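Local coordinates for arginine decarboxylase (PDB 3NZP), which probably catalyses the pyridoxal 5'-phosphate-dependent decarboxylation of arginine to agmatine, a step of polyamine biosynthesis, at residues P84-Q89 / G517-V522; L275-S280 / S321-A326. One frame throughout, in Å; residues are numbered along the deposited sequence.

Contact 1: residues P84-Q89 / G517-V522; sequences PLKVNQ and GAYQEV. With PLP (pyridoxal-5'-phosphate), chain E.
Asn88 ND2 is gripped by two acceptors of the 517-522 loop, donating to Gly517 O at 3.2 Å and to Glu521 OE2 at 3.1 Å. The contact joins the first strand-to-helix loop of the TIM-like cofactor barrel to a loop of the β-domain, the two-part build of fold-type III PLP decarboxylases. Gly517 O lies in the plane of the Asn88 amide, although ND2 stands above the plane of that carbonyl; Glu521 OE2 is met from above its carboxylate, whose plane is 88° from that of the amide. CG of Asn88 lies anti to the backbone N (chi1 -171°), and the amide beyond it extends to the 517-522 loop. The other end of the amide is held as well, OD1 accepting from Tyr90 N, while Glu521 OE2 also forms a salt bridge with Arg50.

A backbone bond from Tyr519 N to Val87 O, 2.8 Å long, joins the two loops where their CA atoms come nearest. Beside it the Tyr519 ring lies against Val87, whose CB lies over one face, 3.9 Å from the ring centroid, in a CH-pi contact offset toward the rim. CD of Lys86 and the PLP phosphate oxygen O3P lie instead at the edge, near the ring plane. Lys86 is the predicted site of cofactor attachment, but is modelled here without the covalent link. Farther along, Val522 CG1 packs against the amide of Gln89, whose NE2 donates to Leu85 O at 3.1 Å; Asn88 N reaches that oxygen from the opposite face of the carbonyl plane. At the far end of the tyrosine, the hydroxyl completes the bridge to the cofactor, Tyr519 OH donating to PLP O3P at 2.6 Å.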
ATOM      1  N   PRO B  84      -3.052  18.173   8.950  1.00 30.80           N
ATOM      2  CA  PRO B  84      -2.626  17.807   7.609  1.00 28.36           C
ATOM      3  C   PRO B  84      -3.640  16.825   7.031  1.00 32.12           C
ATOM      4  O   PRO B  84      -3.770  15.687   7.500  1.00 28.23           O
ATOM      5  CB  PRO B  84      -1.255  17.191   7.850  1.00 31.87           C
ATOM      6  CG  PRO B  84      -1.401  16.547   9.187  1.00 26.01           C
ATOM      7  CD  PRO B  84      -2.190  17.558   9.977  1.00 30.54           C
ATOM      8  N   LEU B  85      -4.371  17.289   6.021  1.00 28.91           N
ATOM      9  CA  LEU B  85      -5.388  16.479   5.367  1.00 24.86           C
ATOM     10  C   LEU B  85      -4.826  15.176   4.823  1.00 25.80           C
ATOM     11  O   LEU B  85      -5.530  14.169   4.753  1.00 20.45           O
ATOM     12  CB  LEU B  85      -6.043  17.266   4.240  1.00 14.30           C
ATOM     13  CG  LEU B  85      -7.019  18.350   4.687  1.00 30.08           C
ATOM     14  CD1 LEU B  85      -7.237  19.316   3.530  1.00 27.73           C
ATOM     15  CD2 LEU B  85      -8.350  17.727   5.159  1.00 24.40           C
ATOM     16  N   LYS B  86      -3.548  15.190   4.464  1.00 26.07           N
ATOM     17  CA  LYS B  86      -2.918  14.000   3.914  1.00 28.28           C
ATOM     18  C   LYS B  86      -3.054  12.725   4.763  1.00 22.84           C
ATOM     19  O   LYS B  86      -2.960  11.634   4.219  1.00 30.53           O
ATOM     20  CB  LYS B  86      -1.438  14.271   3.623  1.00 21.28           C
ATOM     21  CG  LYS B  86      -0.523  14.126   4.809  1.00 39.53           C
ATOM     22  CD  LYS B  86       0.358  12.904   4.676  1.00 53.33           C
ATOM     23  CE  LYS B  86       1.341  13.034   3.514  1.00 70.42           C
ATOM     24  NZ  LYS B  86       2.279  14.200   3.628  1.00 71.81           N
ATOM     25  N   VAL B  87      -3.280  12.837   6.074  1.00 25.63           N
ATOM     26  CA  VAL B  87      -3.401  11.628   6.900  1.00 29.98           C
ATOM     27  C   VAL B  87      -4.796  11.012   6.829  1.00 29.03           C
ATOM     28  O   VAL B  87      -5.001   9.877   7.263  1.00 28.85           O
ATOM     29  CB  VAL B  87      -3.046  11.875   8.417  1.00 29.52           C
ATOM     30  CG1 VAL B  87      -1.838  12.766   8.534  1.00 16.60           C
ATOM     31  CG2 VAL B  87      -4.239  12.454   9.168  1.00 38.31           C
ATOM     32  N   ASN B  88      -5.749  11.771   6.294  1.00 28.60           N
ATOM     33  CA  ASN B  88      -7.119  11.302   6.142  1.00 29.15           C
ATOM     34  C   ASN B  88      -7.980  12.393   5.553  1.00 28.81           C
ATOM     35  O   ASN B  88      -8.258  13.383   6.223  1.00 31.15           O
ATOM     36  CB  ASN B  88      -7.709  10.903   7.489  1.00 28.31           C
ATOM     37  CG  ASN B  88      -9.035  10.204   7.331  1.00 28.96           C
ATOM     38  OD1 ASN B  88      -9.815  10.546   6.438  1.00 29.51           O
ATOM     39  ND2 ASN B  88      -9.302   9.223   8.180  1.00 27.99           N
ATOM     40  N   GLN B  89      -8.416  12.230   4.312  1.00 27.93           N
ATOM     41  CA  GLN B  89      -9.242  13.270   3.709  1.00 30.16           C
ATOM     42  C   GLN B  89     -10.709  12.914   3.640  1.00 30.40           C
ATOM     43  O   GLN B  89     -11.505  13.669   3.083  1.00 35.84           O
ATOM     44  CB  GLN B  89      -8.765  13.603   2.306  1.00 24.84           C
ATOM     45  CG  GLN B  89      -7.313  13.922   2.207  1.00 34.33           C
ATOM     46  CD  GLN B  89      -6.543  12.799   1.564  1.00 43.57           C
ATOM     47  OE1 GLN B  89      -6.884  12.354   0.468  1.00 49.83           O
ATOM     48  NE2 GLN B  89      -5.493  12.332   2.235  1.00 46.66           N
ATOM     49  N   GLY B 517      -7.697   5.062  12.453  1.00 27.20           N
ATOM     50  CA  GLY B 517      -8.222   6.261  11.828  1.00 28.43           C
ATOM     51  C   GLY B 517      -7.214   7.162  11.130  1.00 32.64           C
ATOM     52  O   GLY B 517      -7.558   8.245  10.662  1.00 28.09           O
ATOM     53  N   ALA B 518      -5.964   6.739  11.041  1.00 26.53           N
ATOM     54  CA  ALA B 518      -4.983   7.576  10.380  1.00 26.20           C
ATOM     55  C   ALA B 518      -4.180   6.811   9.326  1.00 34.67           C
ATOM     56  O   ALA B 518      -3.689   5.704   9.573  1.00 29.67           O
ATOM     57  CB  ALA B 518      -4.058   8.182  11.404  1.00 24.26           C
ATOM     58  N   TYR B 519      -4.072   7.395   8.138  1.00 38.77           N
ATOM     59  CA  TYR B 519      -3.320   6.768   7.072  1.00 37.90           C
ATOM     60  C   TYR B 519      -3.821   5.406   6.544  1.00 39.98           C
ATOM     61  O   TYR B 519      -3.315   4.924   5.541  1.00 45.23           O
ATOM     62  CB  TYR B 519      -1.870   6.623   7.520  1.00 32.29           C
ATOM     63  CG  TYR B 519      -1.153   7.935   7.624  1.00 31.10           C
ATOM     64  CD1 TYR B 519      -1.082   8.786   6.523  1.00 32.85           C
ATOM     65  CD2 TYR B 519      -0.490   8.309   8.800  1.00 24.35           C
ATOM     66  CE1 TYR B 519      -0.363   9.968   6.578  1.00 34.86           C
ATOM     67  CE2 TYR B 519       0.235   9.493   8.869  1.00 20.07           C
ATOM     68  CZ  TYR B 519       0.299  10.315   7.749  1.00 31.02           C
ATOM     69  OH  TYR B 519       1.058  11.456   7.750  1.00 39.28           O
ATOM     70  N   GLN B 520      -4.800   4.774   7.177  1.00 38.27           N
ATOM     71  CA  GLN B 520      -5.236   3.476   6.669  1.00 35.86           C
ATOM     72  C   GLN B 520      -6.194   3.540   5.516  1.00 42.07           C
ATOM     73  O   GLN B 520      -6.031   2.842   4.521  1.00 44.13           O
ATOM     74  CB  GLN B 520      -5.875   2.666   7.771  1.00 37.49           C
ATOM     75  CG  GLN B 520      -4.945   2.534   8.913  1.00 52.26           C
ATOM     76  CD  GLN B 520      -3.618   2.007   8.449  1.00 57.50           C
ATOM     77  OE1 GLN B 520      -3.509   0.847   8.062  1.00 47.66           O
ATOM     78  NE2 GLN B 520      -2.591   2.868   8.466  1.00 61.80           N
ATOM     79  N   GLU B 521      -7.209   4.372   5.648  1.00 47.34           N
ATOM     80  CA  GLU B 521      -8.185   4.477   4.591  1.00 46.58           C
ATOM     81  C   GLU B 521      -7.557   5.058   3.336  1.00 46.84           C
ATOM     82  O   GLU B 521      -7.842   4.583   2.234  1.00 46.89           O
ATOM     83  CB  GLU B 521      -9.344   5.341   5.053  1.00 50.30           C
ATOM     84  CG  GLU B 521      -9.839   5.001   6.439  1.00 44.60           C
ATOM     85  CD  GLU B 521     -11.047   5.805   6.797  1.00 47.16           C
ATOM     86  OE1 GLU B 521     -12.067   5.663   6.092  1.00 52.69           O
ATOM     87  OE2 GLU B 521     -10.977   6.588   7.767  1.00 52.62           O
ATOM     88  N   VAL B 522      -6.708   6.075   3.504  1.00 52.51           N
ATOM     89  CA  VAL B 522      -6.039   6.730   2.374  1.00 63.87           C
ATOM     90  C   VAL B 522      -5.108   5.760   1.664  1.00 62.75           C
ATOM     91  O   VAL B 522      -4.846   5.884   0.465  1.00 65.69           O
ATOM     92  CB  VAL B 522      -5.203   7.981   2.816  1.00 59.48           C
ATOM     93  CG1 VAL B 522      -6.092   9.220   2.875  1.00 61.52           C
ATOM     94  CG2 VAL B 522      -4.569   7.738   4.167  1.00 60.86           C
TER
HETATM   95  N1  PLP E 701       3.338  18.196   8.257  1.00 67.11           N
HETATM   96  C2  PLP E 701       3.760  18.031   6.999  1.00 70.31           C
HETATM   97  C2A PLP E 701       4.413  19.186   6.289  1.00 59.62           C
HETATM   98  C3  PLP E 701       3.570  16.782   6.336  1.00 76.36           C
HETATM   99  O3  PLP E 701       3.996  16.608   5.042  1.00 79.52           O
HETATM  100  C4  PLP E 701       2.940  15.693   7.078  1.00 71.86           C
HETATM  101  C4A PLP E 701       2.726  14.372   6.453  1.00 51.54           C
HETATM  102  C5  PLP E 701       2.510  15.955   8.436  1.00 70.40           C
HETATM  103  C6  PLP E 701       2.746  17.226   8.978  1.00 71.54           C
HETATM  104  C5A PLP E 701       1.826  14.878   9.289  1.00 64.15           C
HETATM  105  O4P PLP E 701       2.734  14.313  10.253  1.00 52.96           O
HETATM  106  P   PLP E 701       1.929  13.203  11.119  1.00 35.39           P
HETATM  107  O1P PLP E 701       2.755  12.828  12.282  1.00 54.51           O
HETATM  108  O2P PLP E 701       0.530  13.778  11.645  1.00 37.56           O
HETATM  109  O3P PLP E 701       1.666  11.901  10.230  1.00 39.43           O

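Contact 2: residues L275-S280 / S321-A326; sequences LAVEYS and SGRFVA. With PLP (pyridoxal-5'-phosphate), chain E.
From Leu275 to Val277 the chain runs in extended form past the turn into the short helix 323-326, with 5.8 Å between the CA atoms of Leu275 and Ser321 and 5.6 Å between those of Val277 and Phe324. Both segments follow neighbouring strands of the eight-stranded parallel barrel, 268-272 and 316-319, and meet beside the phosphate of PLP in a TIM-type phosphate site. Arg323 N donates to PLP O2P at 2.7 Å; Gly322 N also points to this oxygen, though that bond is modelled too short for its length to be trusted.

Side chains, not backbone hydrogen bonds, join the segments. Leu275 lays CD1 over one face of the Phe324 ring, 3.7 Å from its centroid, offset toward the rim in a CH-pi contact, and its CB rests against the Ser321 hydroxyl. Ala276 O lies at the edge of the same ring, close to its plane. Beyond it, Gln58, Asn61 and Ile62 of helix 52-72 also pack on Phe324. Val277 turns CG2 into the angle between Phe324 CA, at 3.5 Å, and Arg323 CG, at 3.7 Å, while its CG1 covers a face of the Tyr279 ring.

The Arg323 chain leaves the helix with CG anti to the backbone N (chi1 -178°) and bends at chi3, which brings the guanidinium edge to the Tyr279 hydroxyl. Guanidinium and ring planes stand 82° apart. NH1 is hydrogen-bonded to Ser236 OG, which itself bonds to the cofactor, so that Arg323 belongs to the second shell of the cofactor through its side chain and contacts the phosphate directly through its backbone N. Its other terminal nitrogen, NH2, donates in the guanidinium plane to Tyr279 OH at 3.0 Å.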
ATOM      1  N   LEU B 275       4.402  14.027  16.293  1.00 30.83           N
ATOM      2  CA  LEU B 275       3.870  13.634  17.587  1.00 30.28           C
ATOM      3  C   LEU B 275       3.455  12.186  17.395  1.00 33.48           C
ATOM      4  O   LEU B 275       2.586  11.894  16.565  1.00 34.52           O
ATOM      5  CB  LEU B 275       2.645  14.476  17.915  1.00 38.37           C
ATOM      6  CG  LEU B 275       2.370  14.744  19.391  1.00 36.13           C
ATOM      7  CD1 LEU B 275       0.934  15.231  19.533  1.00 28.93           C
ATOM      8  CD2 LEU B 275       2.596  13.481  20.206  1.00 34.40           C
ATOM      9  N   ALA B 276       4.080  11.280  18.145  1.00 32.07           N
ATOM     10  CA  ALA B 276       3.784   9.857  18.016  1.00 28.13           C
ATOM     11  C   ALA B 276       2.496   9.429  18.705  1.00 29.99           C
ATOM     12  O   ALA B 276       1.987  10.105  19.599  1.00 30.34           O
ATOM     13  CB  ALA B 276       4.957   9.041  18.529  1.00 15.86           C
ATOM     14  N   VAL B 277       1.964   8.292  18.274  1.00 34.00           N
ATOM     15  CA  VAL B 277       0.742   7.744  18.863  1.00 37.65           C
ATOM     16  C   VAL B 277       1.084   6.421  19.546  1.00 38.25           C
ATOM     17  O   VAL B 277       1.930   5.677  19.058  1.00 29.50           O
ATOM     18  CB  VAL B 277      -0.335   7.495  17.771  1.00 34.47           C
ATOM     19  CG1 VAL B 277      -1.421   6.570  18.292  1.00 27.19           C
ATOM     20  CG2 VAL B 277      -0.947   8.819  17.340  1.00 24.36           C
ATOM     21  N   GLU B 278       0.444   6.131  20.676  1.00 37.41           N
ATOM     22  CA  GLU B 278       0.720   4.872  21.353  1.00 42.20           C
ATOM     23  C   GLU B 278      -0.106   3.731  20.753  1.00 40.10           C
ATOM     24  O   GLU B 278      -1.322   3.687  20.929  1.00 40.60           O
ATOM     25  CB  GLU B 278       0.418   4.978  22.843  1.00 41.98           C
ATOM     26  CG  GLU B 278       0.841   3.727  23.591  1.00 42.46           C
ATOM     27  CD  GLU B 278       2.316   3.420  23.367  1.00 47.30           C
ATOM     28  OE1 GLU B 278       3.163   4.255  23.769  1.00 36.84           O
ATOM     29  OE2 GLU B 278       2.622   2.358  22.777  1.00 45.71           O
ATOM     30  N   TYR B 279       0.560   2.814  20.056  1.00 39.30           N
ATOM     31  CA  TYR B 279      -0.101   1.686  19.396  1.00 40.36           C
ATOM     32  C   TYR B 279       0.100   0.370  20.142  1.00 41.69           C
ATOM     33  O   TYR B 279      -0.641  -0.597  19.951  1.00 44.89           O
ATOM     34  CB  TYR B 279       0.439   1.547  17.968  1.00 34.04           C
ATOM     35  CG  TYR B 279      -0.050   2.608  16.998  1.00 41.29           C
ATOM     36  CD1 TYR B 279      -1.307   2.508  16.413  1.00 41.66           C
ATOM     37  CD2 TYR B 279       0.751   3.696  16.644  1.00 42.59           C
ATOM     38  CE1 TYR B 279      -1.759   3.454  15.497  1.00 42.27           C
ATOM     39  CE2 TYR B 279       0.309   4.656  15.724  1.00 39.84           C
ATOM     40  CZ  TYR B 279      -0.948   4.523  15.155  1.00 43.32           C
ATOM     41  OH  TYR B 279      -1.415   5.445  14.229  1.00 48.42           O
ATOM     42  N   SER B 280       1.121   0.344  20.984  1.00 46.33           N
ATOM     43  CA  SER B 280       1.445  -0.836  21.757  1.00 43.35           C
ATOM     44  C   SER B 280       0.328  -1.269  22.693  1.00 46.59           C
ATOM     45  O   SER B 280      -0.244  -0.446  23.402  1.00 47.95           O
ATOM     46  CB  SER B 280       2.688  -0.581  22.578  1.00 41.38           C
ATOM     47  OG  SER B 280       2.795  -1.576  23.569  1.00 53.15           O
ATOM     48  N   SER B 321       0.329  18.042  13.787  1.00 44.14           N
ATOM     49  CA  SER B 321       0.186  16.658  14.202  1.00 43.50           C
ATOM     50  C   SER B 321      -1.156  16.136  13.739  1.00 44.14           C
ATOM     51  O   SER B 321      -2.198  16.505  14.286  1.00 49.10           O
ATOM     52  CB  SER B 321       0.261  16.564  15.719  1.00 48.54           C
ATOM     53  OG  SER B 321       1.415  17.236  16.188  1.00 72.03           O
ATOM     54  N   GLY B 322      -1.136  15.287  12.724  1.00 39.94           N
ATOM     55  CA  GLY B 322      -2.375  14.735  12.223  1.00 38.87           C
ATOM     56  C   GLY B 322      -2.634  13.357  12.794  1.00 38.52           C
ATOM     57  O   GLY B 322      -3.718  13.071  13.298  1.00 43.01           O
ATOM     58  N   ARG B 323      -1.633  12.491  12.725  1.00 36.50           N
ATOM     59  CA  ARG B 323      -1.793  11.140  13.230  1.00 30.77           C
ATOM     60  C   ARG B 323      -2.384  11.134  14.640  1.00 31.53           C
ATOM     61  O   ARG B 323      -3.330  10.405  14.923  1.00 35.37           O
ATOM     62  CB  ARG B 323      -0.449  10.425  13.235  1.00 28.39           C
ATOM     63  CG  ARG B 323      -0.524   8.996  13.712  1.00 23.05           C
ATOM     64  CD  ARG B 323       0.866   8.469  13.957  1.00 28.79           C
ATOM     65  NE  ARG B 323       1.635   8.288  12.730  1.00 26.06           N
ATOM     66  CZ  ARG B 323       1.538   7.218  11.949  1.00 30.39           C
ATOM     67  NH1 ARG B 323       2.267   7.128  10.853  1.00 35.03           N
ATOM     68  NH2 ARG B 323       0.708   6.233  12.263  1.00 32.51           N
ATOM     69  N   PHE B 324      -1.836  11.966  15.514  1.00 29.57           N
ATOM     70  CA  PHE B 324      -2.282  12.043  16.895  1.00 31.04           C
ATOM     71  C   PHE B 324      -3.775  12.314  17.052  1.00 37.71           C
ATOM     72  O   PHE B 324      -4.481  11.621  17.803  1.00 40.54           O
ATOM     73  CB  PHE B 324      -1.496  13.129  17.617  1.00 31.25           C
ATOM     74  CG  PHE B 324      -1.744  13.169  19.080  1.00 28.04           C
ATOM     75  CD1 PHE B 324      -1.014  12.360  19.938  1.00 25.11           C
ATOM     76  CD2 PHE B 324      -2.736  13.992  19.601  1.00 28.98           C
ATOM     77  CE1 PHE B 324      -1.268  12.359  21.306  1.00 27.31           C
ATOM     78  CE2 PHE B 324      -3.002  14.003  20.962  1.00 28.90           C
ATOM     79  CZ  PHE B 324      -2.267  13.183  21.821  1.00 33.05           C
ATOM     80  N   VAL B 325      -4.263  13.316  16.334  1.00 37.80           N
ATOM     81  CA  VAL B 325      -5.666  13.700  16.430  1.00 34.14           C
ATOM     82  C   VAL B 325      -6.627  12.795  15.657  1.00 30.07           C
ATOM     83  O   VAL B 325      -7.810  12.686  16.001  1.00 26.88           O
ATOM     84  CB  VAL B 325      -5.825  15.184  15.985  1.00 32.34           C
ATOM     85  CG1 VAL B 325      -5.600  15.318  14.508  1.00 31.53           C
ATOM     86  CG2 VAL B 325      -7.172  15.702  16.377  1.00 36.48           C
ATOM     87  N   ALA B 326      -6.121  12.104  14.644  1.00 25.31           N
ATOM     88  CA  ALA B 326      -6.996  11.251  13.853  1.00 29.43           C
ATOM     89  C   ALA B 326      -6.974   9.747  14.151  1.00 31.91           C
ATOM     90  O   ALA B 326      -7.943   9.043  13.874  1.00 36.63           O
ATOM     91  CB  ALA B 326      -6.729  11.492  12.387  1.00 20.81           C
TER
HETATM   92  N1  PLP E 701       3.338  18.196   8.257  1.00 67.11           N
HETATM   93  C2  PLP E 701       3.760  18.031   6.999  1.00 70.31           C
HETATM   94  C2A PLP E 701       4.413  19.186   6.289  1.00 59.62           C
HETATM   95  C3  PLP E 701       3.570  16.782   6.336  1.00 76.36           C
HETATM   96  O3  PLP E 701       3.996  16.608   5.042  1.00 79.52           O
HETATM   97  C4  PLP E 701       2.940  15.693   7.078  1.00 71.86           C
HETATM   98  C4A PLP E 701       2.726  14.372   6.453  1.00 51.54           C
HETATM   99  C5  PLP E 701       2.510  15.955   8.436  1.00 70.40           C
HETATM  100  C6  PLP E 701       2.746  17.226   8.978  1.00 71.54           C
HETATM  101  C5A PLP E 701       1.826  14.878   9.289  1.00 64.15           C
HETATM  102  O4P PLP E 701       2.734  14.313  10.253  1.00 52.96           O
HETATM  103  P   PLP E 701       1.929  13.203  11.119  1.00 35.39           P
HETATM  104  O1P PLP E 701       2.755  12.828  12.282  1.00 54.51           O
HETATM  105  O2P PLP E 701       0.530  13.778  11.645  1.00 37.56           O
HETATM  106  O3P PLP E 701       1.666  11.901  10.230  1.00 39.43           O

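How the contacts relate
From the N terminus, the chain reaches 84-89 at the end of the first barrel strand, passes through the rest of the barrel to 275-280 and 321-326 after the seventh and eighth strands, and returns with 517-522 in the β-domain. Contact 2 therefore closes a short loop wholly within the long one closed by contact 1. The first ties barrel to β-domain; the second joins adjacent loops of the barrel itself. Their centres are about 12 Å apart, and they meet directly: Pro84 CD lies 3.6 Å from Gly322 CA, and Tyr519 CD2 lies 3.6 Å from Arg323 NH1. Both reach the PLP phosphate, each at a different oxygen.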